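PDB 3PJY: hypothetical signal peptide protein from Sinorhizobium meliloti, which is of unknown function but belongs to the DUF192 family and may act as a transcription regulator. Local coordinates for residues Arg33-Gly36 against Leu37-Arg40; Ala110-Val113 against Lys114-Val118. All coordinates share one frame; numbering follows the deposited sequence.

Both contacts are local and lie in series along the chain: contact 1 is complete before contact 2 begins, so they neither nest nor cross. Coming from the N terminus, strands 6-13 and 19-27 lead into helix 30-35, and contact 1 turns the chain out of that helix into the loop that precedes strand 47-53. Much later, strand 102-109 of the seven-stranded mixed sheet runs into helix 112-116, and contact 2 spans the whole of that helix, from its N-cap to its C-terminal exit before strand 123-126. The centres of contacts 1 and 2 are about 21 Å apart, and the two do not touch. Side chains of each pack on strands of the same sheet.

Contact 1. Residues Arg33-Gly36 against Leu37-Arg40; sequences REQG and LMYR
Gln35 and Met38, a selenomethionine, meet across a type II' beta turn that ends helix 30-35, and a type II turn from Leu37 to Arg40 follows at once. Gly36, with positive phi, is the first residue to leave the helix. Met38 N donates a hydrogen bond to Gln35 O (2.9 Å, N-H...O 158°), approaching in the carbonyl plane and closing the turn. With CG beside its backbone N (chi1 -72°) and the chain extended beyond, Met38 runs back over the last helical carbonyls: its CG lies 3.0 Å from Gln35 O, and its CE reaches to 3.5 Å from Glu34 O. Gln35 takes the other course. Its CG is anti to the backbone N and the chain bends at chi2 (81°), carrying NE2 across to 3.9 Å from Met38 CB and to the edge of the Tyr39 ring. One water binds the two turns together, donating to Gly36 O and Met38 O and accepting from Gln35 NE2 and, weakly, from Arg40 NE. The Arg40 guanidinium makes a salt bridge to Glu25 on strand 19-27, while Leu37 packs on Met49 of strand 47-53. Leu37 CD2 sits over one guanidinium face of Arg40, toward its rim, 3.5 Å above the plane.

Contact 2. Residues Ala110-Val113 against Lys114-Val118; sequences AGTV and KRLGV
Gly111 O accepts from Arg115 N at 3.0 Å, the opening bond of a short helix that begins with Gly111 as N-cap and ends in a Schellman motif at Gly117. The next carbonyl, Thr112 O, takes Leu116 N at 2.9 Å. Val113 O closes the C-terminal end: Val118 N reaches it at 3.1 Å in a nearly straight bond (169°), with a weak one from Leu116 N. The second Schellman bond runs from Gly117 N to Lys114 O, and the positive phi of Gly117 turns the chain out of the helix. At the other end Asp71 OD2 receives Val113 N and, weakly, Gly111 N. Thr112 OG1, set beside its backbone N (chi1 -55°), donates to Asn109 O and accepts from a water at 2.7 Å. That water lies in plane at the edge of the Arg115 guanidinium and accepts from Arg115 NE at 3.0 Å. Arg115 NH2 makes a salt bridge to Asp46 and Lys114 NZ one to Glu86. Val113 fits against Ile84 and Leu73 of the sheet. The Thr112 and Leu116 side chains run alongside each other. Thr112 CG2 touches Leu116 CD1 at 3.6 Å, while Leu116 CD2 lies over one face of the Arg115 guanidinium.

Contact 1. Residues Arg33-Gly36 against Leu37-Arg40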
ATOM      1  N   ARG B  33      18.411  12.815  -9.121  1.00 13.64           N
ATOM      2  CA  ARG B  33      19.146  11.679  -8.548  1.00 13.28           C
ATOM      3  C   ARG B  33      20.298  12.183  -7.680  1.00 14.34           C
ATOM      4  O   ARG B  33      20.539  11.602  -6.635  1.00 14.16           O
ATOM      5  CB  ARG B  33      19.660  10.781  -9.651  1.00 12.41           C
ATOM      6  CG  ARG B  33      18.584  10.080 -10.401  1.00 15.76           C
ATOM      7  CD  ARG B  33      19.084   8.996 -11.425  1.00 20.16           C
ATOM      8  NE  ARG B  33      20.296   9.371 -12.168  1.00 24.01           N
ATOM      9  CZ  ARG B  33      20.401   9.818 -13.394  1.00 23.13           C
ATOM     10  NH1 ARG B  33      19.369  10.005 -14.156  1.00 27.79           N
ATOM     11  NH2 ARG B  33      21.606  10.082 -13.880  1.00 32.02           N
ATOM     12  N   GLU B  34      20.968  13.249  -8.101  1.00 13.60           N
ATOM     13  CA  GLU B  34      22.102  13.791  -7.323  1.00 13.66           C
ATOM     14  C   GLU B  34      21.606  14.477  -6.064  1.00 16.13           C
ATOM     15  O   GLU B  34      22.242  14.376  -5.004  1.00 17.61           O
ATOM     16  CB  GLU B  34      22.944  14.713  -8.155  1.00 16.79           C
ATOM     17  CG  GLU B  34      23.568  13.889  -9.270  1.00 20.08           C
ATOM     18  CD  GLU B  34      24.304  14.731 -10.288  1.00 30.31           C
ATOM     19  OE1 GLU B  34      24.326  15.973 -10.157  1.00 32.14           O
ATOM     20  OE2 GLU B  34      24.886  14.114 -11.197  1.00 33.22           O
ATOM     21  N   GLN B  35      20.506  15.218  -6.155  1.00 13.95           N
ATOM     22  CA  GLN B  35      19.973  15.940  -4.984  1.00 13.09           C
ATOM     23  C   GLN B  35      19.406  14.961  -3.982  1.00 14.89           C
ATOM     24  O   GLN B  35      19.477  15.222  -2.790  1.00 17.37           O
ATOM     25  CB  GLN B  35      18.881  16.890  -5.451  1.00 15.23           C
ATOM     26  CG  GLN B  35      17.958  17.541  -4.398  1.00 17.68           C
ATOM     27  CD  GLN B  35      18.553  18.743  -3.709  1.00 18.44           C
ATOM     28  OE1 GLN B  35      19.473  19.366  -4.185  1.00 21.25           O
ATOM     29  NE2 GLN B  35      17.967  19.076  -2.579  1.00 20.04           N
ATOM     30  N   GLY B  36      18.839  13.853  -4.462  1.00 13.80           N
ATOM     31  CA  GLY B  36      18.295  12.868  -3.560  1.00 14.21           C
ATOM     32  C   GLY B  36      17.417  13.517  -2.487  1.00 13.72           C
ATOM     33  O   GLY B  36      16.564  14.341  -2.786  1.00 14.79           O
ATOM     34  N   LEU B  37      17.624  13.123  -1.243  1.00 14.61           N
ATOM     35  CA  LEU B  37      16.891  13.634  -0.094  1.00 11.61           C
ATOM     36  C   LEU B  37      17.746  14.644   0.690  1.00 14.62           C
ATOM     37  O   LEU B  37      17.476  14.909   1.878  1.00 16.64           O
ATOM     38  CB  LEU B  37      16.458  12.459   0.791  1.00 14.96           C
ATOM     39  CG  LEU B  37      15.442  11.548   0.129  1.00 15.15           C
ATOM     40  CD1 LEU B  37      15.276  10.241   0.955  1.00 15.82           C
ATOM     41  CD2 LEU B  37      14.048  12.247   0.035  1.00 15.13           C
HETATM   42  N   MSE B  38      18.695  15.264   0.009  1.00 15.23           N
HETATM   43  CA  MSE B  38      19.525  16.287   0.645  1.00 14.56           C
HETATM   44  C   MSE B  38      18.655  17.337   1.285  1.00 16.38           C
HETATM   45  O   MSE B  38      17.617  17.713   0.744  1.00 15.97           O
HETATM   46  CB  MSE B  38      20.444  16.996  -0.372  1.00 15.52           C
HETATM   47  CG  MSE B  38      21.594  16.155  -0.891  1.00 14.04           C
HETATM   48 SE   MSE B  38      22.636  17.246  -2.072  0.75 16.65          SE
HETATM   49  CE  MSE B  38      24.029  15.954  -2.508  1.00 20.49           C
ATOM     50  N   TYR B  39      19.113  17.811   2.434  1.00 15.39           N
ATOM     51  CA  TYR B  39      18.513  18.923   3.189  1.00 15.81           C
ATOM     52  C   TYR B  39      17.158  18.679   3.824  1.00 16.62           C
ATOM     53  O   TYR B  39      16.820  19.404   4.728  1.00 19.36           O
ATOM     54  CB  TYR B  39      18.489  20.226   2.379  1.00 15.87           C
ATOM     55  CG  TYR B  39      19.875  20.634   1.945  1.00 17.01           C
ATOM     56  CD1 TYR B  39      20.768  21.118   2.861  1.00 22.20           C
ATOM     57  CD2 TYR B  39      20.267  20.536   0.628  1.00 18.29           C
ATOM     58  CE1 TYR B  39      22.045  21.496   2.484  1.00 19.56           C
ATOM     59  CE2 TYR B  39      21.557  20.924   0.251  1.00 17.26           C
ATOM     60  CZ  TYR B  39      22.414  21.383   1.173  1.00 19.99           C
ATOM     61  OH  TYR B  39      23.696  21.761   0.841  1.00 28.77           O
ATOM     62  N   ARG B  40      16.399  17.671   3.406  1.00 16.09           N
ATOM     63  CA  ARG B  40      15.112  17.388   4.024  1.00 17.65           C
ATOM     64  C   ARG B  40      15.277  17.066   5.482  1.00 17.90           C
ATOM     65  O   ARG B  40      16.235  16.361   5.883  1.00 17.04           O
ATOM     66  CB  ARG B  40      14.438  16.247   3.306  1.00 18.45           C
ATOM     67  CG  ARG B  40      14.131  16.667   1.894  1.00 22.24           C
ATOM     68  CD  ARG B  40      13.122  15.798   1.335  1.00 30.65           C
ATOM     69  NE  ARG B  40      12.999  15.999  -0.097  1.00 25.58           N
ATOM     70  CZ  ARG B  40      12.069  15.366  -0.802  1.00 22.42           C
ATOM     71  NH1 ARG B  40      11.243  14.559  -0.175  1.00 21.93           N
ATOM     72  NH2 ARG B  40      11.984  15.566  -2.103  1.00 25.28           N
TER
HETATM   73  O   HOH W   1      15.896  16.802  -1.470  1.00 20.05           O

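Contact 2. Residues Ala110-Val113 against Lys114-Val118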
ATOM      1  N   ALA B 110      15.717   5.338   7.909  1.00 17.52           N
ATOM      2  CA  ALA B 110      16.430   4.267   8.607  1.00 18.12           C
ATOM      3  C   ALA B 110      15.526   3.529   9.564  1.00 19.00           C
ATOM      4  O   ALA B 110      14.695   4.139  10.276  1.00 18.78           O
ATOM      5  CB  ALA B 110      17.700   4.809   9.333  1.00 19.72           C
ATOM      6  N   GLY B 111      15.662   2.209   9.587  1.00 20.00           N
ATOM      7  CA  GLY B 111      14.824   1.353  10.419  1.00 21.02           C
ATOM      8  C   GLY B 111      13.623   0.785   9.692  1.00 19.53           C
ATOM      9  O   GLY B 111      12.943  -0.101  10.220  1.00 20.56           O
ATOM     10  N   THR B 112      13.341   1.307   8.490  1.00 16.82           N
ATOM     11  CA  THR B 112      12.169   0.837   7.727  1.00 16.80           C
ATOM     12  C   THR B 112      12.279  -0.631   7.311  1.00 17.84           C
ATOM     13  O   THR B 112      11.299  -1.375   7.398  1.00 18.25           O
ATOM     14  CB  THR B 112      11.856   1.714   6.530  1.00 17.92           C
ATOM     15  OG1 THR B 112      11.696   3.068   6.974  1.00 17.34           O
ATOM     16  CG2 THR B 112      10.522   1.286   5.895  1.00 16.79           C
ATOM     17  N   VAL B 113      13.470  -1.042   6.907  1.00 17.00           N
ATOM     18  CA  VAL B 113      13.691  -2.447   6.494  1.00 17.70           C
ATOM     19  C   VAL B 113      13.347  -3.383   7.606  1.00 19.98           C
ATOM     20  O   VAL B 113      12.589  -4.352   7.422  1.00 19.75           O
ATOM     21  CB  VAL B 113      15.099  -2.657   5.923  1.00 20.27           C
ATOM     22  CG1 VAL B 113      15.474  -4.168   5.784  1.00 20.43           C
ATOM     23  CG2 VAL B 113      15.203  -1.912   4.562  1.00 17.06           C
ATOM     24  N   LYS B 114      13.831  -3.055   8.789  1.00 19.20           N
ATOM     25  CA  LYS B 114      13.453  -3.861   9.974  1.00 22.48           C
ATOM     26  C   LYS B 114      11.980  -3.816  10.317  1.00 21.40           C
ATOM     27  O   LYS B 114      11.361  -4.861  10.609  1.00 21.42           O
ATOM     28  CB  LYS B 114      14.292  -3.451  11.155  1.00 27.22           C
ATOM     29  CG  LYS B 114      15.704  -3.956  11.044  1.00 36.49           C
ATOM     30  CD  LYS B 114      15.857  -5.503  11.223  1.00 51.32           C
ATOM     31  CE  LYS B 114      17.220  -6.031  10.652  1.00 49.19           C
ATOM     32  NZ  LYS B 114      17.351  -5.981   9.121  1.00 39.42           N
ATOM     33  N   ARG B 115      11.410  -2.623  10.322  1.00 21.01           N
ATOM     34  CA  ARG B 115      10.003  -2.460  10.638  1.00 19.64           C
ATOM     35  C   ARG B 115       9.121  -3.299   9.737  1.00 19.19           C
ATOM     36  O   ARG B 115       8.124  -3.874  10.226  1.00 20.47           O
ATOM     37  CB  ARG B 115       9.561  -0.993  10.540  1.00 20.55           C
ATOM     38  CG  ARG B 115       8.029  -0.758  10.725  1.00 19.74           C
ATOM     39  CD  ARG B 115       7.770   0.758  10.807  1.00 21.83           C
ATOM     40  NE  ARG B 115       7.923   1.506   9.533  1.00 20.23           N
ATOM     41  CZ  ARG B 115       6.971   1.647   8.617  1.00 20.57           C
ATOM     42  NH1 ARG B 115       5.789   1.041   8.728  1.00 24.20           N
ATOM     43  NH2 ARG B 115       7.187   2.443   7.581  1.00 21.49           N
ATOM     44  N   LEU B 116       9.514  -3.457   8.474  1.00 19.03           N
ATOM     45  CA  LEU B 116       8.683  -4.135   7.457  1.00 20.35           C
ATOM     46  C   LEU B 116       9.053  -5.610   7.255  1.00 19.17           C
ATOM     47  O   LEU B 116       8.371  -6.297   6.498  1.00 22.66           O
ATOM     48  CB  LEU B 116       8.711  -3.354   6.156  1.00 18.34           C
ATOM     49  CG  LEU B 116       8.186  -1.909   6.199  1.00 19.97           C
ATOM     50  CD1 LEU B 116       8.260  -1.314   4.760  1.00 21.45           C
ATOM     51  CD2 LEU B 116       6.772  -1.859   6.777  1.00 23.29           C
ATOM     52  N   GLY B 117      10.106  -6.065   7.920  1.00 19.44           N
ATOM     53  CA  GLY B 117      10.563  -7.457   7.796  1.00 22.06           C
ATOM     54  C   GLY B 117      11.039  -7.800   6.394  1.00 19.57           C
ATOM     55  O   GLY B 117      10.748  -8.884   5.865  1.00 20.23           O
ATOM     56  N   VAL B 118      11.733  -6.850   5.785  1.00 17.97           N
ATOM     57  CA  VAL B 118      12.280  -6.991   4.439  1.00 18.08           C
ATOM     58  C   VAL B 118      13.696  -7.520   4.454  1.00 20.37           C
ATOM     59  O   VAL B 118      14.461  -7.232   5.357  1.00 21.41           O
ATOM     60  CB  VAL B 118      12.176  -5.619   3.734  1.00 15.87           C
ATOM     61  CG1 VAL B 118      12.920  -5.626   2.358  1.00 18.66           C
ATOM     62  CG2 VAL B 118      10.737  -5.281   3.530  1.00 17.39           C
TER
HETATM   63  O   HOH W   2       9.911   3.614   8.911  1.00 23.77           O